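Side-chain contact in cyclodipeptide synthase, BtCDPS (Bacillus thermoamylovorans, PDB 6ZTU), which probably transfers aminoacyl groups to build cyclic dipeptides: residues V174-V177 with L178-P182. Numbering follows the deposited sequence.
Sequences VKYV and LAELP. With 0RE ((2S)-hexane-1,2-diol), chain B.
Tyr176 and Glu180, one turn apart on helix 167-191, bring a phenol ring and a carboxylate together beside the bound hexanediol. The two flat groups are inclined 57° to each other, and OE1 of Glu180 approaches the ring obliquely, 3.6 Å from CE2 of Tyr176. OE1 of Glu180 also accepts a hydrogen bond from O01 of the diol at 2.9 Å, while OH of Tyr176 rests 3.5 Å from the diol carbon C07. A chi1 of 66° places CG of Glu180 between its own backbone N and carbonyl carbon, back over the preceding turn and 3.2 Å from O of Val177; the extended chain beyond it carries the carboxylate obliquely across the ring near CE2 of Tyr176. With an alanine here, the diol's O01 would probably lose its carboxylate acceptor, and a gap is likely to open beside the tyrosine ring. Phe113 meets that ring edge-to-face and also touches Glu180.

Apolar contacts follow the helix on another flank. Val177 and Leu181 run abreast, with CG1 of Val177 4.0 Å from CD1 of Leu181. Val174 and Leu178 meet more loosely, and their side chains reach helices 120-135 and 137-157.

Backbone bonds join the turns: N of Leu178 gives a nearly straight bond (165°) to O of Val174, and N of Leu181 donates to O of Val177 at 3.0 Å. Such i to i+4 pairing is that of an alpha-helix, here one that presents Tyr176 and Glu180 to the ligand pocket of a cyclodipeptide synthase, a family of the HUP clan.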
loop_
_atom_site.group_PDB
_atom_site.type_symbol
_atom_site.label_atom_id
_atom_site.label_comp_id
_atom_site.label_asym_id
_atom_site.label_seq_id
_atom_site.Cartn_x
_atom_site.Cartn_y
_atom_site.Cartn_z
ATOM N N VAL A 174 -8.584 11.312 -2.281
ATOM C CA VAL A 174 -7.135 11.471 -2.422
ATOM C C VAL A 174 -6.474 11.662 -1.058
ATOM O O VAL A 174 -5.253 11.490 -0.929
ATOM C CB VAL A 174 -6.794 12.614 -3.405
ATOM C CG1 VAL A 174 -6.851 13.970 -2.723
ATOM C CG2 VAL A 174 -5.411 12.389 -4.059
ATOM N N LYS A 175 -7.248 11.987 -0.018
ATOM C CA LYS A 175 -6.670 12.022 1.320
ATOM C C LYS A 175 -6.113 10.659 1.710
ATOM O O LYS A 175 -5.103 10.580 2.426
ATOM C CB LYS A 175 -7.717 12.507 2.324
ATOM C CG LYS A 175 -8.037 13.982 2.141
ATOM C CD LYS A 175 -9.242 14.406 2.954
ATOM C CE LYS A 175 -9.610 15.841 2.626
ATOM N NZ LYS A 175 -8.405 16.714 2.723
ATOM N N TYR A 176 -6.761 9.584 1.258
ATOM C CA TYR A 176 -6.238 8.234 1.439
ATOM C C TYR A 176 -4.900 8.063 0.725
ATOM O O TYR A 176 -3.930 7.542 1.294
ATOM C CB TYR A 176 -7.268 7.231 0.917
ATOM C CG TYR A 176 -6.839 5.786 0.967
ATOM C CD1 TYR A 176 -7.080 5.006 2.086
ATOM C CD2 TYR A 176 -6.218 5.194 -0.118
ATOM C CE1 TYR A 176 -6.681 3.686 2.137
ATOM C CE2 TYR A 176 -5.821 3.882 -0.075
ATOM C CZ TYR A 176 -6.056 3.132 1.055
ATOM O OH TYR A 176 -5.667 1.818 1.089
ATOM N N VAL A 177 -4.850 8.468 -0.541
ATOM C CA VAL A 177 -3.627 8.355 -1.341
ATOM C C VAL A 177 -2.479 9.087 -0.662
ATOM O O VAL A 177 -1.367 8.554 -0.516
ATOM C CB VAL A 177 -3.879 8.905 -2.757
ATOM C CG1 VAL A 177 -2.575 8.971 -3.555
ATOM C CG2 VAL A 177 -4.886 8.041 -3.490
ATOM N N LEU A 178 -2.723 10.332 -0.246
ATOM C CA LEU A 178 -1.640 11.124 0.322
ATOM C C LEU A 178 -1.149 10.526 1.635
ATOM O O LEU A 178 0.052 10.577 1.922
ATOM C CB LEU A 178 -2.086 12.576 0.515
ATOM C CG LEU A 178 -2.556 13.270 -0.775
ATOM C CD1 LEU A 178 -2.997 14.711 -0.512
ATOM C CD2 LEU A 178 -1.486 13.230 -1.866
ATOM N N ALA A 179 -2.056 9.942 2.434
ATOM C CA ALA A 179 -1.666 9.347 3.708
ATOM C C ALA A 179 -0.868 8.055 3.538
ATOM O O ALA A 179 -0.032 7.742 4.397
ATOM C CB ALA A 179 -2.911 9.070 4.562
ATOM N N GLU A 180 -1.122 7.279 2.475
ATOM C CA GLU A 180 -0.385 6.029 2.270
ATOM C C GLU A 180 0.928 6.255 1.533
ATOM O O GLU A 180 1.859 5.452 1.671
ATOM C CB GLU A 180 -1.228 5.013 1.488
ATOM C CG GLU A 180 -1.531 5.447 0.043
ATOM C CD GLU A 180 -2.217 4.377 -0.813
ATOM O OE1 GLU A 180 -2.255 3.193 -0.417
ATOM O OE2 GLU A 180 -2.736 4.742 -1.903
ATOM N N LEU A 181 1.018 7.320 0.740
ATOM C CA LEU A 181 2.202 7.519 -0.096
ATOM C C LEU A 181 3.532 7.537 0.652
ATOM O O LEU A 181 4.516 7.042 0.081
ATOM C CB LEU A 181 2.053 8.808 -0.918
ATOM C CG LEU A 181 1.378 8.625 -2.273
ATOM C CD1 LEU A 181 1.242 9.977 -2.955
ATOM C CD2 LEU A 181 2.180 7.663 -3.173
ATOM N N PRO A 182 3.666 8.082 1.874
ATOM C CA PRO A 182 5.000 8.048 2.493
ATOM C C PRO A 182 5.586 6.650 2.595
ATOM O O PRO A 182 6.817 6.518 2.593
ATOM C CB PRO A 182 4.768 8.669 3.881
ATOM C CG PRO A 182 3.601 9.587 3.674
ATOM C CD PRO A 182 2.704 8.823 2.718
HETATM O O01 0RE B . -2.180 0.850 -2.039
HETATM C C02 0RE B . -2.102 -0.540 -2.021
HETATM C C03 0RE B . -0.975 -0.951 -1.078
HETATM O O04 0RE B . 0.257 -0.808 -1.731
HETATM C C05 0RE B . -1.033 -0.072 0.165
HETATM C C06 0RE B . -2.371 -0.266 0.877
HETATM C C07 0RE B . -2.450 0.734 2.025
HETATM C C08 0RE B . -2.415 -0.079 3.308
#